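Local coordinates for protein type III Pentaketide Synthase (Neurospora crassa, PDB 3EUO) that probably acts as an acyltransferase of the chalcone and stilbene synthase family, assembling a pentaketide as a type III polyketide synthase, at residues D23-S26 / K27-H30; Y321-Y324 / I325-N329; H74-F77 / M78-V82; S255-V258 / P259-K263; A85-A88 / S89-A92. All blocks are in the same frame, centred on the assembly; numbering follows the deposited sequence.

Interaction 1 of 5, residues D23-S26 / K27-H30; sequences DILS and KRYH
Arg28 folds back over the preceding turn of the helix and meets both Ile24 and Leu25. Arg28 CB sits 3.4 Å from Ile24 O. CG stands anti to the backbone N (chi1 -168°) and lies over one face of the neighbouring Tyr29 ring, off-centre toward the rim. A bend at chi3 (-74°) then swings the guanidinium back along the helix. There Ile24 CG2 rests over one face of the group, 3.6 Å from Arg28 NH2, while Leu25 CD2 approaches Arg28 NH1 obliquely at 3.9 Å. Beyond the helix the guanidinium makes a weak hydrogen bond to Pro57 O and a long, weak ion pair with Asp58.

Leu25 and Tyr29 run side by side in the same direction, CD2 of the leucine 4.1 Å from CE2 of the ring. The Tyr29 hydroxyl bonds to Asn63, and Arg182 makes a cation-pi contact with the ring. Under these side chains, Lys27 N and Arg28 N donate to Asp23 O and Ile24 O. Further on, His30 N donates to Ser26 O over 2.8 Å, and a water 2.8 Å from Ser26 OG donates to His30 O. Ser26 itself is buried between helices 34-42 and 181-191. This i to i+4 ladder, ending at His30 as the first residue to leave helical phi/psi, is the C-terminal end of alpha helix 20-29.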
loop_
_atom_site.group_PDB
_atom_site.type_symbol
_atom_site.label_atom_id
_atom_site.label_comp_id
_atom_site.label_asym_id
_atom_site.label_seq_id
_atom_site.Cartn_x
_atom_site.Cartn_y
_atom_site.Cartn_z
ATOM N N ASP A 23 -24.246 21.294 8.959
ATOM C CA ASP A 23 -25.216 21.932 9.870
ATOM C C ASP A 23 -26.427 21.014 10.056
ATOM O O ASP A 23 -26.841 20.737 11.187
ATOM C CB ASP A 23 -25.683 23.292 9.337
ATOM C CG ASP A 23 -24.619 24.378 9.453
ATOM O OD1 ASP A 23 -23.556 24.126 10.056
ATOM O OD2 ASP A 23 -24.856 25.492 8.937
ATOM N N ILE A 24 -26.970 20.533 8.938
ATOM C CA ILE A 24 -28.128 19.639 8.953
ATOM C C ILE A 24 -27.860 18.370 9.763
ATOM O O ILE A 24 -28.653 17.996 10.640
ATOM C CB ILE A 24 -28.585 19.250 7.509
ATOM C CG1 ILE A 24 -28.980 20.489 6.685
ATOM C CG2 ILE A 24 -29.703 18.220 7.552
ATOM C CD1 ILE A 24 -30.065 21.343 7.299
ATOM N N LEU A 25 -26.739 17.714 9.480
ATOM C CA LEU A 25 -26.427 16.449 10.128
ATOM C C LEU A 25 -26.053 16.635 11.580
ATOM O O LEU A 25 -26.377 15.800 12.414
ATOM C CB LEU A 25 -25.300 15.721 9.388
ATOM C CG LEU A 25 -25.745 15.065 8.085
ATOM C CD1 LEU A 25 -24.507 14.706 7.246
ATOM C CD2 LEU A 25 -26.624 13.828 8.357
ATOM N N SER A 26 -25.356 17.727 11.881
ATOM C CA SER A 26 -24.963 18.000 13.255
ATOM C C SER A 26 -26.214 18.141 14.112
ATOM O O SER A 26 -26.358 17.471 15.144
ATOM C CB SER A 26 -24.128 19.274 13.346
ATOM O OG SER A 26 -23.748 19.500 14.693
ATOM N N LYS A 27 -27.127 18.993 13.654
ATOM C CA LYS A 27 -28.369 19.275 14.382
ATOM C C LYS A 27 -29.236 18.022 14.529
ATOM O O LYS A 27 -29.870 17.808 15.567
ATOM C CB LYS A 27 -29.163 20.398 13.701
ATOM C CG LYS A 27 -30.524 20.644 14.361
ATOM C CD LYS A 27 -31.438 21.525 13.536
ATOM C CE LYS A 27 -31.695 22.848 14.230
ATOM N NZ LYS A 27 -33.026 23.392 13.836
ATOM N N ARG A 28 -29.264 17.203 13.484
ATOM C CA ARG A 28 -30.021 15.959 13.516
ATOM C C ARG A 28 -29.517 15.002 14.598
ATOM O O ARG A 28 -30.316 14.344 15.252
ATOM C CB ARG A 28 -30.012 15.294 12.139
ATOM C CG ARG A 28 -31.003 14.153 11.980
ATOM C CD ARG A 28 -31.003 13.643 10.544
ATOM N NE ARG A 28 -31.676 14.572 9.635
ATOM C CZ ARG A 28 -31.413 14.677 8.335
ATOM N NH1 ARG A 28 -30.478 13.922 7.771
ATOM N NH2 ARG A 28 -32.082 15.546 7.592
ATOM N N TYR A 29 -28.202 14.944 14.814
ATOM C CA TYR A 29 -27.645 13.898 15.685
ATOM C C TYR A 29 -27.009 14.332 16.992
ATOM O O TYR A 29 -26.714 13.480 17.836
ATOM C CB TYR A 29 -26.717 12.970 14.890
ATOM C CG TYR A 29 -27.513 12.214 13.867
ATOM C CD1 TYR A 29 -28.365 11.179 14.256
ATOM C CD2 TYR A 29 -27.480 12.578 12.523
ATOM C CE1 TYR A 29 -29.131 10.505 13.330
ATOM C CE2 TYR A 29 -28.242 11.910 11.588
ATOM C CZ TYR A 29 -29.070 10.877 12.001
ATOM O OH TYR A 29 -29.842 10.216 11.083
ATOM N N HIS A 30 -26.807 15.637 17.176
ATOM C CA HIS A 30 -26.151 16.125 18.389
ATOM C C HIS A 30 -26.736 17.418 18.922
ATOM O O HIS A 30 -27.027 18.336 18.148
ATOM C CB HIS A 30 -24.637 16.278 18.171
ATOM C CG HIS A 30 -23.961 14.996 17.796
ATOM N ND1 HIS A 30 -23.614 14.686 16.500
ATOM C CD2 HIS A 30 -23.606 13.926 18.547
ATOM C CE1 HIS A 30 -23.059 13.487 16.468
ATOM N NE2 HIS A 30 -23.046 13.002 17.696
HETATM O O HOH W 1 -25.368 20.254 16.799
#

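Interaction 2 of 5, residues Y321-Y324 / I325-N329; sequences YDRY and INHGN
From Tyr321 to His327 the backbone keeps i to i+4 bonding, Ile325 N reaching Tyr321 O at 2.9 Å in a nearly straight bond, before Gly328 turns out of the helix with positive phi (84°). Gly328 N lies above the carbonyl plane of Tyr324 and bonds to its oxygen at 3.0 Å. A side chain at this position would be jammed against the preceding carbonyl.

Arg323 and His327 point the same way, with guanidinium and imidazole planes 82° apart and Arg323 NH1 3.4 Å from His327 CD2. The bend at chi2 (63°) brings Arg323 NH1 within 2.8 Å of Asp322 OD2, a salt bridge; that carboxylate oxygen also pairs with Arg341. His327 ND1 bonds to Ser52, and its ring stacks with Tyr12. Without the imidazole, as with an alanine here, Ser52 OG would probably lose this partner and a gap would open beside Tyr12 and the Arg323 guanidinium.

Ile325 CD1 comes to the edge of the Tyr321 ring, 4.4 Å from Tyr321 CD2. Helix 300-310 lies against Tyr321 and Tyr324, helix 334-342 against Arg323, and the backbones of Ile325 and His327 bond to the chain leading into and along strand 51-53.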
loop_
_atom_site.group_PDB
_atom_site.type_symbol
_atom_site.label_atom_id
_atom_site.label_comp_id
_atom_site.label_asym_id
_atom_site.label_seq_id
_atom_site.Cartn_x
_atom_site.Cartn_y
_atom_site.Cartn_z
ATOM N N TYR A 321 -6.851 26.707 -6.468
ATOM C CA TYR A 321 -8.002 27.482 -6.006
ATOM C C TYR A 321 -9.324 26.991 -6.582
ATOM O O TYR A 321 -10.313 26.885 -5.853
ATOM C CB TYR A 321 -7.806 28.972 -6.299
ATOM C CG TYR A 321 -7.055 29.673 -5.195
ATOM C CD1 TYR A 321 -5.705 29.986 -5.332
ATOM C CD2 TYR A 321 -7.691 30.003 -3.997
ATOM C CE1 TYR A 321 -5.008 30.624 -4.308
ATOM C CE2 TYR A 321 -7.008 30.641 -2.968
ATOM C CZ TYR A 321 -5.665 30.948 -3.130
ATOM O OH TYR A 321 -4.985 31.577 -2.111
ATOM N N ASP A 322 -9.339 26.705 -7.881
ATOM C CA ASP A 322 -10.542 26.248 -8.564
ATOM C C ASP A 322 -11.071 24.951 -7.958
ATOM O O ASP A 322 -12.269 24.826 -7.696
ATOM C CB ASP A 322 -10.266 26.051 -10.058
ATOM C CG ASP A 322 -11.497 25.617 -10.819
ATOM O OD1 ASP A 322 -12.245 26.502 -11.281
ATOM O OD2 ASP A 322 -11.715 24.392 -10.964
ATOM N N ARG A 323 -10.172 23.992 -7.753
ATOM C CA ARG A 323 -10.522 22.713 -7.123
ATOM C C ARG A 323 -11.005 22.895 -5.685
ATOM O O ARG A 323 -12.051 22.380 -5.295
ATOM C CB ARG A 323 -9.320 21.766 -7.154
ATOM C CG ARG A 323 -9.393 20.717 -8.244
ATOM C CD ARG A 323 -9.394 21.321 -9.637
ATOM N NE ARG A 323 -10.077 20.406 -10.544
ATOM C CZ ARG A 323 -11.328 20.549 -10.966
ATOM N NH1 ARG A 323 -12.053 21.601 -10.606
ATOM N NH2 ARG A 323 -11.844 19.641 -11.773
ATOM N N TYR A 324 -10.246 23.661 -4.917
ATOM C CA TYR A 324 -10.517 23.854 -3.507
ATOM C C TYR A 324 -11.879 24.511 -3.267
ATOM O O TYR A 324 -12.685 24.026 -2.466
ATOM C CB TYR A 324 -9.404 24.696 -2.893
ATOM C CG TYR A 324 -9.574 24.967 -1.418
ATOM C CD1 TYR A 324 -9.370 23.961 -0.470
ATOM C CD2 TYR A 324 -9.930 26.230 -0.974
ATOM C CE1 TYR A 324 -9.524 24.224 0.896
ATOM C CE2 TYR A 324 -10.096 26.501 0.386
ATOM C CZ TYR A 324 -9.892 25.501 1.305
ATOM O OH TYR A 324 -10.052 25.784 2.635
ATOM N N ILE A 325 -12.134 25.608 -3.978
ATOM C CA ILE A 325 -13.374 26.352 -3.787
ATOM C C ILE A 325 -14.598 25.548 -4.213
ATOM O O ILE A 325 -15.607 25.532 -3.507
ATOM C CB ILE A 325 -13.339 27.725 -4.513
ATOM C CG1 ILE A 325 -12.274 28.624 -3.875
ATOM C CG2 ILE A 325 -14.714 28.407 -4.447
ATOM C CD1 ILE A 325 -11.995 29.921 -4.641
ATOM N N ASN A 326 -14.503 24.874 -5.357
ATOM C CA ASN A 326 -15.651 24.225 -5.952
ATOM C C ASN A 326 -15.856 22.756 -5.592
ATOM O O ASN A 326 -16.938 22.211 -5.830
ATOM C CB ASN A 326 -15.604 24.413 -7.470
ATOM C CG ASN A 326 -15.642 25.875 -7.857
ATOM O OD1 ASN A 326 -14.648 26.437 -8.313
ATOM N ND2 ASN A 326 -16.786 26.518 -7.630
ATOM N N HIS A 327 -14.835 22.128 -5.004
ATOM C CA HIS A 327 -14.903 20.690 -4.693
ATOM C C HIS A 327 -14.363 20.301 -3.322
ATOM O O HIS A 327 -14.639 19.198 -2.839
ATOM C CB HIS A 327 -14.179 19.873 -5.771
ATOM C CG HIS A 327 -14.721 20.087 -7.149
ATOM N ND1 HIS A 327 -15.809 19.398 -7.635
ATOM C CD2 HIS A 327 -14.337 20.932 -8.134
ATOM C CE1 HIS A 327 -16.065 19.797 -8.868
ATOM N NE2 HIS A 327 -15.187 20.729 -9.194
ATOM N N GLY A 328 -13.584 21.181 -2.697
ATOM C CA GLY A 328 -13.010 20.863 -1.387
ATOM C C GLY A 328 -11.729 20.052 -1.516
ATOM O O GLY A 328 -11.192 19.896 -2.609
ATOM N N ASN A 329 -11.259 19.529 -0.388
ATOM C CA ASN A 329 -10.030 18.737 -0.328
ATOM C C ASN A 329 -10.374 17.251 -0.460
ATOM O O ASN A 329 -10.890 16.644 0.477
ATOM C CB ASN A 329 -9.306 19.037 1.003
ATOM C CG ASN A 329 -8.077 18.162 1.246
ATOM O OD1 ASN A 329 -7.778 17.247 0.486
ATOM N ND2 ASN A 329 -7.370 18.439 2.341
#

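Interaction 3 of 5, residues H74-F77 / M78-V82; sequences HEVF and MSDGV
Met78 curls against the imidazole of His74, one turn earlier in the helix. The histidine places its ring carbon anti to the backbone N (chi1 174°), which turns the imidazole back under the methionine, the two side chains crossing at a slant. In Met78 the first torsion (chi1 -60°) puts CG over one face of the His74 ring, and the bend at chi2 then sets Met78 SD obliquely to it, 4.4 Å from the His74 ring centroid. Met78 CG also passes 3.3 Å from His74 O, the acceptor of Met78 N. His74 further packs on Val245 of the second subunit, while Met78 touches Tyr122 of helix 119-127.

The helix widens here into a pi-type turn at 78-81. Phe77 O marks the change, accepting from both Gly81 N at 2.9 Å and Val82 N at 3.0 Å; the glycine amide comes from above the carbonyl plane, whereas the valine amide lies nearly along the C=O axis. A CB on Gly81 would clash with that same oxygen.

Ser79 holds OG in the crowded position between its backbone N and carbonyl carbon (chi1 65°), from where it donates over 2.6 Å to Asp80 OD2, which accepts through its anti lone pair. Asp80 CB meets Val76 CG1 at 4.2 Å, the side chains set at an angle to each other, and Asp80 N bonds to Val76 O. Phe77 turns elsewhere, its ring edge-to-face with Tyr119.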
loop_
_atom_site.group_PDB
_atom_site.type_symbol
_atom_site.label_atom_id
_atom_site.label_comp_id
_atom_site.label_asym_id
_atom_site.label_seq_id
_atom_site.Cartn_x
_atom_site.Cartn_y
_atom_site.Cartn_z
ATOM N N HIS A 74 -16.820 0.409 4.139
ATOM C CA HIS A 74 -16.203 -0.307 3.031
ATOM C C HIS A 74 -17.221 -0.657 1.950
ATOM O O HIS A 74 -16.943 -0.526 0.760
ATOM C CB HIS A 74 -15.476 -1.570 3.483
ATOM C CG HIS A 74 -14.972 -2.382 2.335
ATOM N ND1 HIS A 74 -15.595 -3.535 1.911
ATOM C CD2 HIS A 74 -13.952 -2.166 1.472
ATOM C CE1 HIS A 74 -14.956 -4.016 0.860
ATOM N NE2 HIS A 74 -13.958 -3.200 0.569
ATOM N N GLU A 75 -18.406 -1.086 2.373
ATOM C CA GLU A 75 -19.460 -1.449 1.433
ATOM C C GLU A 75 -19.789 -0.301 0.483
ATOM O O GLU A 75 -19.940 -0.519 -0.719
ATOM C CB GLU A 75 -20.701 -1.924 2.185
ATOM C CG GLU A 75 -20.492 -3.294 2.826
ATOM C CD GLU A 75 -21.528 -3.646 3.877
ATOM O OE1 GLU A 75 -22.395 -2.803 4.205
ATOM O OE2 GLU A 75 -21.471 -4.788 4.382
ATOM N N VAL A 76 -19.857 0.916 1.016
ATOM C CA VAL A 76 -20.168 2.102 0.209
ATOM C C VAL A 76 -18.958 2.587 -0.609
ATOM O O VAL A 76 -19.120 3.087 -1.739
ATOM C CB VAL A 76 -20.823 3.217 1.071
ATOM C CG1 VAL A 76 -20.832 4.574 0.357
ATOM C CG2 VAL A 76 -22.262 2.812 1.419
ATOM N N PHE A 77 -17.753 2.416 -0.059
ATOM C CA PHE A 77 -16.529 2.664 -0.835
ATOM C C PHE A 77 -16.560 1.825 -2.113
ATOM O O PHE A 77 -16.264 2.316 -3.206
ATOM C CB PHE A 77 -15.279 2.346 -0.009
ATOM C CG PHE A 77 -13.988 2.807 -0.650
ATOM C CD1 PHE A 77 -13.477 4.070 -0.364
ATOM C CD2 PHE A 77 -13.291 1.982 -1.539
ATOM C CE1 PHE A 77 -12.283 4.500 -0.945
ATOM C CE2 PHE A 77 -12.091 2.407 -2.130
ATOM C CZ PHE A 77 -11.590 3.669 -1.821
ATOM N N MET A 78 -16.934 0.558 -1.975
ATOM C CA MET A 78 -17.018 -0.329 -3.135
ATOM C C MET A 78 -18.184 0.010 -4.072
ATOM O O MET A 78 -17.999 0.033 -5.295
ATOM C CB MET A 78 -17.062 -1.790 -2.691
ATOM C CG MET A 78 -15.822 -2.210 -1.903
ATOM S SD MET A 78 -14.244 -2.051 -2.804
ATOM C CE MET A 78 -14.559 -3.154 -4.142
ATOM N N SER A 79 -19.361 0.302 -3.515
ATOM C CA SER A 79 -20.547 0.569 -4.350
ATOM C C SER A 79 -20.530 1.933 -5.025
ATOM O O SER A 79 -20.969 2.057 -6.175
ATOM C CB SER A 79 -21.858 0.396 -3.571
ATOM O OG SER A 79 -21.999 1.353 -2.532
ATOM N N ASP A 80 -20.029 2.943 -4.315
ATOM C CA ASP A 80 -20.104 4.336 -4.778
ATOM C C ASP A 80 -18.759 4.982 -5.128
ATOM O O ASP A 80 -18.723 5.974 -5.854
ATOM C CB ASP A 80 -20.855 5.193 -3.755
ATOM C CG ASP A 80 -22.338 4.878 -3.723
ATOM O OD1 ASP A 80 -23.123 5.768 -4.094
ATOM O OD2 ASP A 80 -22.709 3.737 -3.361
ATOM N N GLY A 81 -17.665 4.425 -4.611
ATOM C CA GLY A 81 -16.324 4.952 -4.894
ATOM C C GLY A 81 -15.692 4.290 -6.106
ATOM O O GLY A 81 -15.225 4.967 -7.024
ATOM N N VAL A 82 -15.689 2.961 -6.125
ATOM C CA VAL A 82 -15.058 2.217 -7.227
ATOM C C VAL A 82 -15.521 2.664 -8.637
ATOM O O VAL A 82 -14.682 2.849 -9.518
ATOM C CB VAL A 82 -15.125 0.668 -7.005
ATOM C CG1 VAL A 82 -14.800 -0.117 -8.291
ATOM C CG2 VAL A 82 -14.181 0.271 -5.878
#

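Interaction 4 of 5, residues S255-V258 / P259-K263; sequences SPRV and PVLAK
Val258 and Pro259 meet at the N-terminus of helix 258-277, which is entered through a type I beta turn from Ser255 to Val258. Ser255 caps this entry: its OG accepts from Arg257 N at 3.0 Å and also bonds to Asp240, which lies outside the turn. Arg257 NH1 forms a salt bridge with the other carboxylate oxygen of Asp240, so Asp240 holds both the first and the third residue of the turn.

Pro259, in the first turn of the helix, has no amide hydrogen to give, which costs little where no earlier helical carbonyl awaits one. Its CD lies 3.3 Å from Pro256 O and presses closely on Val258 CB at 3.5 Å; its ring also packs on Thr301 of helix 300-310. Val260 follows, with CB 3.5 Å from Arg257 O, the carbonyl that also takes the next residue's amide.

Leu261 N bonds to Arg257 O at 3.0 Å in an almost linear bond (170°), the first regular i to i+4 link between the turn and the helix. Its side chain then leans back across Arg257. CG is anti to the carbonyl carbon (chi1 -63°), which carries Leu261 CD1 to within 3.8 Å of Arg257 CB. Ala262 N repeats the bond one residue on, reaching Val258 O at 2.9 Å, and its methyl faces Ile302. Lys263 N continues the ladder to Pro259 O, while NZ leaves for Ser308. At the Arg257 end, Leu261 CD1 lies 3.9 Å above the guanidinium plane, displaced toward its rim, near NH1.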
loop_
_atom_site.group_PDB
_atom_site.type_symbol
_atom_site.label_atom_id
_atom_site.label_comp_id
_atom_site.label_asym_id
_atom_site.label_seq_id
_atom_site.Cartn_x
_atom_site.Cartn_y
_atom_site.Cartn_z
ATOM N N SER A 255 -3.011 18.888 13.923
ATOM C CA SER A 255 -2.545 19.829 14.935
ATOM C C SER A 255 -2.511 21.229 14.344
ATOM O O SER A 255 -2.530 21.385 13.115
ATOM C CB SER A 255 -1.152 19.447 15.429
ATOM O OG SER A 255 -0.160 19.989 14.583
ATOM N N PRO A 256 -2.472 22.258 15.216
ATOM C CA PRO A 256 -2.315 23.630 14.725
ATOM C C PRO A 256 -0.951 23.898 14.083
ATOM O O PRO A 256 -0.793 24.906 13.398
ATOM C CB PRO A 256 -2.507 24.485 15.983
ATOM C CG PRO A 256 -2.261 23.584 17.120
ATOM C CD PRO A 256 -2.622 22.201 16.683
ATOM N N ARG A 257 0.010 22.997 14.282
ATOM C CA ARG A 257 1.364 23.160 13.727
ATOM C C ARG A 257 1.446 22.989 12.208
ATOM O O ARG A 257 2.356 23.523 11.573
ATOM C CB ARG A 257 2.340 22.169 14.364
ATOM C CG ARG A 257 2.387 22.166 15.883
ATOM C CD ARG A 257 3.291 21.039 16.363
ATOM N NE ARG A 257 4.687 21.446 16.406
ATOM C CZ ARG A 257 5.730 20.670 16.112
ATOM N NH1 ARG A 257 5.579 19.409 15.704
ATOM N NH2 ARG A 257 6.945 21.182 16.209
ATOM N N VAL A 258 0.508 22.236 11.633
ATOM C CA VAL A 258 0.627 21.778 10.243
ATOM C C VAL A 258 0.884 22.889 9.216
ATOM O O VAL A 258 1.814 22.768 8.426
ATOM C CB VAL A 258 -0.564 20.884 9.809
ATOM C CG1 VAL A 258 -0.431 20.455 8.343
ATOM C CG2 VAL A 258 -0.647 19.667 10.708
ATOM N N PRO A 259 0.079 23.970 9.229
ATOM C CA PRO A 259 0.319 25.013 8.221
ATOM C C PRO A 259 1.716 25.622 8.344
ATOM O O PRO A 259 2.354 25.907 7.328
ATOM C CB PRO A 259 -0.753 26.068 8.533
ATOM C CG PRO A 259 -1.777 25.363 9.357
ATOM C CD PRO A 259 -1.042 24.319 10.124
ATOM N N VAL A 260 2.192 25.791 9.577
ATOM C CA VAL A 260 3.505 26.380 9.821
ATOM C C VAL A 260 4.615 25.460 9.313
ATOM O O VAL A 260 5.514 25.913 8.602
ATOM C CB VAL A 260 3.709 26.770 11.313
ATOM C CG1 VAL A 260 5.169 27.083 11.598
ATOM C CG2 VAL A 260 2.838 27.975 11.667
ATOM N N LEU A 261 4.528 24.173 9.658
ATOM C CA LEU A 261 5.521 23.180 9.233
ATOM C C LEU A 261 5.542 23.019 7.711
ATOM O O LEU A 261 6.614 22.956 7.102
ATOM C CB LEU A 261 5.270 21.829 9.914
ATOM C CG LEU A 261 5.391 21.763 11.447
ATOM C CD1 LEU A 261 4.797 20.460 11.978
ATOM C CD2 LEU A 261 6.834 21.932 11.916
ATOM N N ALA A 262 4.353 22.976 7.115
ATOM C CA ALA A 262 4.208 22.874 5.664
ATOM C C ALA A 262 4.821 24.083 4.976
ATOM O O ALA A 262 5.660 23.934 4.081
ATOM C CB ALA A 262 2.750 22.726 5.287
ATOM N N LYS A 263 4.433 25.280 5.418
ATOM C CA LYS A 263 4.950 26.517 4.832
ATOM C C LYS A 263 6.477 26.531 4.855
ATOM O O LYS A 263 7.109 26.892 3.863
ATOM C CB LYS A 263 4.388 27.746 5.551
ATOM C CG LYS A 263 4.800 29.074 4.919
ATOM C CD LYS A 263 4.257 30.258 5.689
ATOM C CE LYS A 263 4.794 31.569 5.121
ATOM N NZ LYS A 263 4.186 32.747 5.792
#

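Interaction 5 of 5, residues A85-A88 / S89-A92; sequences AVEA and SRKA
The C-terminal half of the long helix 70-96 carries this contact, in which Ser89 turns its hydroxyl back on the carbonyl of Ala85. Ser89 OG donates to Ala85 O at 2.8 Å and the amide of the same serine donates to it at 3.0 Å. The two donors reach the oxygen from opposite faces of the carbonyl plane. With OG beside its own backbone N (chi1 -63°), the buried hydroxyl is satisfied within the helix while Ser89 packs on Leu170, Leu172 and Ala207.

Such a serine-to-carbonyl bond is a common way for an alpha helix to bury a hydroxyl, and here it faces the mixed central sheet of the thiolase-like fold, through strands 168-175 and 204-211. Ala85 touches the former strand and Ala92 the latter.

The other side of the helix is polar. Glu87 is bent at chi2 (64°), which places its carboxylate between Arg90 and Lys91 without a direct salt bridge to either. One water donates to OE1 and makes a weak bond to Arg90 NE, lying in the guanidinium plane at its edge. A second water donates to Glu87 OE2 at 2.8 Å and accepts from Lys91 NZ at 3.1 Å. The lysine crosses the carboxylate obliquely, Lys91 CG 3.7 Å from Glu87 OE2, and NZ goes on to Val10 O and Gln11. A methionine in place of Lys91 would probably leave Val10 O and the water on Glu87 OE2 without this donor, and take the lysine's charge from beside the carboxylate. Arg90, extended from CG to NE, runs beside Val86, whose CG1 lies 3.6 Å from Arg90 NE.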
loop_
_atom_site.group_PDB
_atom_site.type_symbol
_atom_site.label_atom_id
_atom_site.label_comp_id
_atom_site.label_asym_id
_atom_site.label_seq_id
_atom_site.Cartn_x
_atom_site.Cartn_y
_atom_site.Cartn_z
ATOM N N ALA A 85 -13.585 5.600 -9.751
ATOM C CA ALA A 85 -12.226 5.205 -10.116
ATOM C C ALA A 85 -12.196 4.558 -11.501
ATOM O O ALA A 85 -11.270 4.785 -12.287
ATOM C CB ALA A 85 -11.660 4.263 -9.072
ATOM N N VAL A 86 -13.218 3.758 -11.793
ATOM C CA VAL A 86 -13.326 3.109 -13.092
ATOM C C VAL A 86 -13.483 4.180 -14.181
ATOM O O VAL A 86 -12.791 4.139 -15.195
ATOM C CB VAL A 86 -14.473 2.065 -13.136
ATOM C CG1 VAL A 86 -14.686 1.539 -14.555
ATOM C CG2 VAL A 86 -14.180 0.892 -12.185
ATOM N N GLU A 87 -14.361 5.152 -13.947
ATOM C CA GLU A 87 -14.609 6.195 -14.955
ATOM C C GLU A 87 -13.415 7.137 -15.167
ATOM O O GLU A 87 -13.089 7.485 -16.308
ATOM C CB GLU A 87 -15.893 6.964 -14.622
ATOM C CG GLU A 87 -16.236 8.112 -15.582
ATOM C CD GLU A 87 -16.539 7.657 -17.015
ATOM O OE1 GLU A 87 -16.773 6.449 -17.253
ATOM O OE2 GLU A 87 -16.547 8.527 -17.910
ATOM N N ALA A 88 -12.755 7.533 -14.074
ATOM C CA ALA A 88 -11.550 8.365 -14.149
ATOM C C ALA A 88 -10.445 7.648 -14.931
ATOM O O ALA A 88 -9.801 8.236 -15.797
ATOM C CB ALA A 88 -11.061 8.726 -12.748
ATOM N N SER A 89 -10.249 6.371 -14.621
ATOM C CA SER A 89 -9.262 5.543 -15.307
ATOM C C SER A 89 -9.591 5.395 -16.788
ATOM O O SER A 89 -8.687 5.442 -17.627
ATOM C CB SER A 89 -9.165 4.166 -14.646
ATOM O OG SER A 89 -8.719 4.282 -13.298
ATOM N N ARG A 90 -10.877 5.206 -17.095
ATOM C CA ARG A 90 -11.326 5.095 -18.484
ATOM C C ARG A 90 -10.979 6.342 -19.294
ATOM O O ARG A 90 -10.530 6.240 -20.434
ATOM C CB ARG A 90 -12.833 4.851 -18.562
ATOM C CG ARG A 90 -13.263 3.426 -18.255
ATOM C CD ARG A 90 -14.742 3.195 -18.634
ATOM N NE ARG A 90 -15.261 1.933 -18.100
ATOM C CZ ARG A 90 -15.016 0.727 -18.615
ATOM N NH1 ARG A 90 -14.249 0.590 -19.695
ATOM N NH2 ARG A 90 -15.540 -0.352 -18.042
ATOM N N LYS A 91 -11.206 7.512 -18.704
ATOM C CA LYS A 91 -10.984 8.777 -19.406
ATOM C C LYS A 91 -9.502 9.060 -19.608
ATOM O O LYS A 91 -9.098 9.574 -20.652
ATOM C CB LYS A 91 -11.675 9.931 -18.679
ATOM C CG LYS A 91 -13.202 9.837 -18.741
ATOM C CD LYS A 91 -13.897 11.099 -18.243
ATOM C CE LYS A 91 -13.930 11.188 -16.736
ATOM N NZ LYS A 91 -14.795 12.336 -16.274
ATOM N N ALA A 92 -8.698 8.721 -18.604
ATOM C CA ALA A 92 -7.247 8.845 -18.712
ATOM C C ALA A 92 -6.725 7.949 -19.831
ATOM O O ALA A 92 -5.948 8.395 -20.668
ATOM C CB ALA A 92 -6.577 8.508 -17.384
HETATM O O HOH W 2 -17.061 3.879 -16.289
HETATM O O HOH W 3 -17.501 11.078 -17.170
#

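In the fold
Four of the contacts lie along helices or at a helix end, and interaction 4 forms where a turn enters one. Interactions 3 and 5 follow each other on helix 70-96, their centres about 16 Å apart, the first near the second subunit and the second against the central sheet. Interaction 2 lies closest to the chain's centre and leads into Asn329, which bonds to the oxidised cysteine, 3-sulfinoalanine, at position 143, the position of the catalytic cysteine in this family, with His296 weakly bonded to the same asparagine. Nearest atoms of interactions 4 and 5 are each about 9 Å from interaction 2. Interaction 1 is peripheral, its centre about 24 Å from that of interaction 2.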